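Local coordinates for protein Csc2 (Thermofilum pendens, PDB 4TXD) that probably binds crRNA as the Cas7-family backbone subunit of a type I-D CRISPR interference complex, and carries a zinc ion, at residues 62-70 / 271-279. Sequence-based numbering, arbitrary orientation.
Sequences ANYLLLRTE and RSGIYGTVR
Leu-66 and Tyr-275 pair antiparallel through two backbone hydrogen bonds, Leu-66 N to Tyr-275 O and Tyr-275 N to Leu-66 O, each 2.8 Å long. The ladder runs on to Arg-68 N, which donates to Gly-273 O (3.0 Å); Lys-96 of helix 94-115 binds the same oxygen. Between these bonds Leu-67 and Ile-274 form a non-hydrogen-bonded pair on the buried face, their side chains parallel to each other on the same side of the sheet. With CG1 of Ile-274 anti to the backbone N (chi1 179°), this branch lies alongside Leu-67, 3.7 Å from its CD2. Here the packing is tight: Leu-65 CD2 comes to 3.6 Å from Val-278 CG1, the two side chains crossing at about a right angle, while Val-235, Leu-268 and Val-100 close round the cluster.

The Leu-66 and Tyr-275 face is looser and more open to solvent. The Arg-68 chain crosses the tyrosine at about a right angle, its CD 3.7 Å from Tyr-275 CE2, and a bend at chi3 (117°) takes the guanidinium on to a salt bridge with Glu-232. Beyond it, Glu-70 is exposed and poorly ordered.

At Gly-276 the chain bends away sharply, with a positive phi (153°) that glycine adopts readily. Past the bend, Ala-62 N reaches Thr-277 O at 2.9 Å, and Glu-267 holds the Thr-277 hydroxyl. Strand 274-275 thus edges the small antiparallel sheet 232-235/65-68/274-275, while strand 277-288 enters the seven-stranded one beside 52-61. Two chains that are neighbours in the large sheet therefore pair again in the three-stranded one, consistent with a small β-sheet continuing from the RRM-like core of a Cas7 protein.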
ATOM      1  N   ALA A  62      12.688 -13.933  -0.587  1.00 28.00           N
ATOM      2  CA  ALA A  62      13.873 -14.342   0.190  1.00 26.77           C
ATOM      3  C   ALA A  62      13.940 -15.866   0.302  1.00 29.30           C
ATOM      4  O   ALA A  62      14.927 -16.481  -0.088  1.00 26.87           O
ATOM      5  CB  ALA A  62      13.856 -13.700   1.573  1.00 36.54           C
ATOM      6  N   ASN A  63      12.866 -16.435   0.850  0.51 26.96           N
ATOM      7  CA  ASN A  63      12.609 -17.868   0.835  0.51 27.31           C
ATOM      8  C   ASN A  63      11.641 -18.221  -0.303  0.51 25.20           C
ATOM      9  O   ASN A  63      11.537 -17.487  -1.282  0.51 23.62           O
ATOM     10  CB  ASN A  63      12.040 -18.325   2.188  0.51 31.43           C
ATOM     11  CG  ASN A  63      10.864 -17.456   2.677  0.51 30.19           C
ATOM     12  OD1 ASN A  63      10.231 -16.733   1.900  0.51 21.13           O
ATOM     13  ND2 ASN A  63      10.568 -17.541   3.980  0.51 30.69           N
ATOM     14  N   TYR A  64      10.986 -19.244  -0.253  1.00 22.81           N
ATOM     15  CA  TYR A  64       9.825 -19.559  -1.081  1.00 23.53           C
ATOM     16  C   TYR A  64       8.660 -18.651  -0.711  1.00 29.14           C
ATOM     17  O   TYR A  64       8.446 -18.431   0.434  1.00 27.28           O
ATOM     18  CB  TYR A  64       9.390 -21.025  -0.950  1.00 21.54           C
ATOM     19  CG  TYR A  64      10.142 -21.997  -1.808  1.00 27.78           C
ATOM     20  CD1 TYR A  64      11.329 -22.552  -1.384  1.00 20.44           C
ATOM     21  CD2 TYR A  64       9.675 -22.363  -3.054  1.00 22.39           C
ATOM     22  CE1 TYR A  64      12.016 -23.430  -2.167  1.00 21.36           C
ATOM     23  CE2 TYR A  64      10.366 -23.242  -3.830  1.00 21.74           C
ATOM     24  CZ  TYR A  64      11.547 -23.764  -3.383  1.00 27.95           C
ATOM     25  OH  TYR A  64      12.227 -24.629  -4.167  1.00 28.32           O
ATOM     26  N   LEU A  65       7.926 -18.158  -1.701  1.00 20.46           N
ATOM     27  CA  LEU A  65       6.683 -17.448  -1.481  1.00 21.76           C
ATOM     28  C   LEU A  65       5.503 -18.331  -1.807  1.00 29.76           C
ATOM     29  O   LEU A  65       5.495 -18.855  -2.870  1.00 26.78           O
ATOM     30  CB  LEU A  65       6.555 -16.251  -2.376  1.00 27.77           C
ATOM     31  CG  LEU A  65       7.273 -14.983  -2.070  1.00 47.24           C
ATOM     32  CD1 LEU A  65       6.864 -13.914  -3.046  1.00 29.79           C
ATOM     33  CD2 LEU A  65       6.977 -14.582  -0.645  1.00 46.50           C
ATOM     34  N   LEU A  66       4.550 -18.458  -1.027  0.61 22.28           N
ATOM     35  CA  LEU A  66       3.373 -19.264  -1.328  0.61 22.83           C
ATOM     36  C   LEU A  66       2.218 -18.356  -1.742  0.61 24.15           C
ATOM     37  O   LEU A  66       1.831 -17.458  -0.997  0.61 24.67           O
ATOM     38  CB  LEU A  66       2.981 -20.122  -0.125  0.61 24.06           C
ATOM     39  CG  LEU A  66       4.102 -20.859   0.610  0.61 34.87           C
ATOM     40  CD1 LEU A  66       3.541 -21.687   1.761  0.61 34.32           C
ATOM     41  CD2 LEU A  66       4.909 -21.731  -0.340  0.61 26.11           C
ATOM     42  N   LEU A  67       1.731 -18.498  -2.801  1.00 19.96           N
ATOM     43  CA  LEU A  67       0.557 -17.870  -3.383  1.00 21.64           C
ATOM     44  C   LEU A  67      -0.667 -18.790  -3.358  1.00 19.76           C
ATOM     45  O   LEU A  67      -0.598 -19.881  -3.780  1.00 20.86           O
ATOM     46  CB  LEU A  67       0.789 -17.391  -4.808  1.00 17.77           C
ATOM     47  CG  LEU A  67       1.928 -16.413  -5.057  1.00 25.41           C
ATOM     48  CD1 LEU A  67       2.138 -16.086  -6.519  1.00 20.32           C
ATOM     49  CD2 LEU A  67       1.741 -15.159  -4.250  1.00 26.41           C
ATOM     50  N   ARG A  68      -1.765 -18.279  -2.854  1.00 22.04           N
ATOM     51  CA  ARG A  68      -3.016 -19.008  -2.821  1.00 25.10           C
ATOM     52  C   ARG A  68      -4.141 -18.167  -3.362  1.00 20.33           C
ATOM     53  O   ARG A  68      -4.226 -17.031  -3.074  1.00 21.94           O
ATOM     54  CB  ARG A  68      -3.380 -19.392  -1.410  1.00 20.42           C
ATOM     55  CG  ARG A  68      -2.381 -20.247  -0.736  1.00 36.06           C
ATOM     56  CD  ARG A  68      -2.860 -20.581   0.651  1.00 44.07           C
ATOM     57  NE  ARG A  68      -3.071 -21.983   0.803  1.00 68.92           N
ATOM     58  CZ  ARG A  68      -2.233 -22.785   1.435  1.00 78.52           C
ATOM     59  NH1 ARG A  68      -2.497 -24.065   1.527  1.00 67.73           N
ATOM     60  NH2 ARG A  68      -1.138 -22.300   1.973  1.00 72.24           N
ATOM     61  N   THR A  69      -4.983 -18.764  -4.180  1.00 22.69           N
ATOM     62  CA  THR A  69      -6.165 -18.055  -4.667  1.00 27.04           C
ATOM     63  C   THR A  69      -7.119 -17.775  -3.509  1.00 31.80           C
ATOM     64  O   THR A  69      -7.081 -18.472  -2.506  1.00 24.77           O
ATOM     65  CB  THR A  69      -6.900 -18.864  -5.748  1.00 27.66           C
ATOM     66  OG1 THR A  69      -7.083 -20.205  -5.275  1.00 24.96           O
ATOM     67  CG2 THR A  69      -6.077 -18.892  -7.028  1.00 20.50           C
ATOM     68  N   GLU A  70      -7.962 -16.753  -3.642  1.00 34.80           N
ATOM     69  CA  GLU A  70      -9.000 -16.491  -2.646  1.00 45.27           C
ATOM     70  C   GLU A  70     -10.343 -16.188  -3.300  1.00 44.44           C
ATOM     71  O   GLU A  70     -10.763 -15.031  -3.362  1.00 61.71           O
ATOM     72  CB  GLU A  70      -8.614 -15.325  -1.737  1.00 59.58           C
ATOM     73  CG  GLU A  70      -8.639 -15.657  -0.253  1.00 85.11           C
ATOM     74  CD  GLU A  70      -7.321 -16.230   0.240  1.00 80.97           C
ATOM     75  OE1 GLU A  70      -7.156 -17.470   0.223  1.00 68.89           O
ATOM     76  OE2 GLU A  70      -6.449 -15.433   0.647  1.00 64.56           O
ATOM     77  N   ARG A 271      -4.383 -13.110   5.907  1.00 48.32           N
ATOM     78  CA  ARG A 271      -5.346 -13.835   5.093  1.00 59.39           C
ATOM     79  C   ARG A 271      -5.261 -13.441   3.627  1.00 50.16           C
ATOM     80  O   ARG A 271      -6.205 -13.663   2.876  1.00 60.12           O
ATOM     81  CB  ARG A 271      -6.765 -13.599   5.614  1.00 20.00           C
ATOM     82  CG  ARG A 271      -7.027 -14.191   6.989  1.00 20.00           C
ATOM     83  CD  ARG A 271      -8.451 -13.998   7.487  1.00 20.00           C
ATOM     84  NE  ARG A 271      -8.635 -14.521   8.838  1.00 20.00           N
ATOM     85  CZ  ARG A 271      -9.744 -14.378   9.547  1.00 20.00           C
ATOM     86  NH1 ARG A 271     -10.782 -13.729   9.036  1.00 20.00           N
ATOM     87  NH2 ARG A 271      -9.823 -14.887  10.770  1.00 20.00           N
ATOM     88  N   SER A 272      -4.130 -12.879   3.210  1.00 45.83           N
ATOM     89  CA  SER A 272      -4.088 -12.175   1.928  1.00 45.02           C
ATOM     90  C   SER A 272      -3.708 -13.030   0.726  1.00 33.21           C
ATOM     91  O   SER A 272      -3.630 -12.508  -0.378  1.00 37.67           O
ATOM     92  CB  SER A 272      -3.115 -10.999   2.004  1.00 45.02           C
ATOM     93  OG  SER A 272      -3.032 -10.490   3.322  1.00 70.94           O
ATOM     94  N   GLY A 273      -3.462 -14.297   0.931  1.00 30.26           N
ATOM     95  CA  GLY A 273      -3.131 -15.174  -0.158  1.00 34.63           C
ATOM     96  C   GLY A 273      -1.694 -15.114  -0.665  1.00 28.53           C
ATOM     97  O   GLY A 273      -1.377 -15.583  -1.716  1.00 23.49           O
ATOM     98  N   ILE A 274      -0.840 -14.521   0.132  1.00 24.15           N
ATOM     99  CA  ILE A 274       0.561 -14.554  -0.114  1.00 21.18           C
ATOM    100  C   ILE A 274       1.285 -14.748   1.207  1.00 25.99           C
ATOM    101  O   ILE A 274       1.104 -14.052   2.122  1.00 26.53           O
ATOM    102  CB  ILE A 274       1.050 -13.310  -0.855  1.00 22.81           C
ATOM    103  CG1 ILE A 274       2.545 -13.388  -1.079  1.00 23.00           C
ATOM    104  CG2 ILE A 274       0.702 -12.044  -0.117  1.00 28.86           C
ATOM    105  CD1 ILE A 274       3.061 -12.305  -1.957  1.00 24.98           C
ATOM    106  N   TYR A 275       2.100 -15.745   1.259  1.00 21.88           N
ATOM    107  CA  TYR A 275       2.881 -16.106   2.492  0.59 24.74           C
ATOM    108  C   TYR A 275       4.415 -16.515   2.405  1.00 28.67           C
ATOM    109  O   TYR A 275       4.773 -17.022   1.400  1.00 25.74           O
ATOM    110  CB  TYR A 275       2.199 -17.356   3.065  0.59 28.85           C
ATOM    111  CG  TYR A 275       0.697 -17.188   3.129  0.59 29.77           C
ATOM    112  CD1 TYR A 275       0.100 -16.532   4.202  0.59 29.10           C
ATOM    113  CD2 TYR A 275      -0.121 -17.631   2.091  0.59 27.86           C
ATOM    114  CE1 TYR A 275      -1.265 -16.345   4.252  0.59 36.29           C
ATOM    115  CE2 TYR A 275      -1.487 -17.451   2.136  0.59 27.62           C
ATOM    116  CZ  TYR A 275      -2.054 -16.805   3.217  0.59 35.90           C
ATOM    117  OH  TYR A 275      -3.415 -16.618   3.269  0.59 39.55           O
ATOM    118  N   GLY A 276       5.194 -15.723   3.116  1.00 25.42           N
ATOM    119  CA  GLY A 276       6.634 -15.916   3.043  1.00 23.23           C
ATOM    120  C   GLY A 276       7.382 -14.632   3.328  1.00 27.24           C
ATOM    121  O   GLY A 276       6.782 -13.636   3.735  1.00 24.54           O
ATOM    122  N   THR A 277       8.692 -14.651   3.102  1.00 21.45           N
ATOM    123  CA  THR A 277       9.526 -13.485   3.365  1.00 21.96           C
ATOM    124  C   THR A 277       9.970 -12.797   2.085  1.00 22.31           C
ATOM    125  O   THR A 277      10.463 -13.440   1.159  1.00 23.74           O
ATOM    126  CB  THR A 277      10.776 -13.887   4.185  1.00 28.63           C
ATOM    127  OG1 THR A 277      10.360 -14.623   5.343  1.00 33.15           O
ATOM    128  CG2 THR A 277      11.568 -12.661   4.603  1.00 27.63           C
ATOM    129  N   VAL A 278       9.803 -11.480   2.027  1.00 20.73           N
ATOM    130  CA  VAL A 278      10.256 -10.732   0.874  1.00 19.91           C
ATOM    131  C   VAL A 278      11.197  -9.620   1.290  1.00 31.42           C
ATOM    132  O   VAL A 278      11.313  -9.296   2.471  1.00 26.39           O
ATOM    133  CB  VAL A 278       9.085 -10.097   0.077  1.00 21.41           C
ATOM    134  CG1 VAL A 278       8.127 -11.182  -0.423  1.00 25.19           C
ATOM    135  CG2 VAL A 278       8.354  -9.044   0.929  1.00 19.63           C
ATOM    136  N   ARG A 279      11.866  -9.057   0.296  1.00 23.94           N
ATOM    137  CA  ARG A 279      12.536  -7.780   0.421  1.00 28.54           C
ATOM    138  C   ARG A 279      12.012  -6.872  -0.684  1.00 23.54           C
ATOM    139  O   ARG A 279      11.984  -7.236  -1.867  1.00 21.56           O
ATOM    140  CB  ARG A 279      14.060  -7.922   0.338  1.00 31.07           C
ATOM    141  CG  ARG A 279      14.773  -6.589   0.497  1.00 36.70           C
ATOM    142  CD  ARG A 279      16.291  -6.724   0.560  1.00 60.84           C
ATOM    143  NE  ARG A 279      16.922  -5.409   0.664  1.00 67.13           N
ATOM    144  CZ  ARG A 279      17.548  -4.792  -0.335  1.00 71.34           C
ATOM    145  NH1 ARG A 279      17.657  -5.379  -1.520  1.00 60.49           N
ATOM    146  NH2 ARG A 279      18.081  -3.590  -0.145  1.00 65.58           N
TER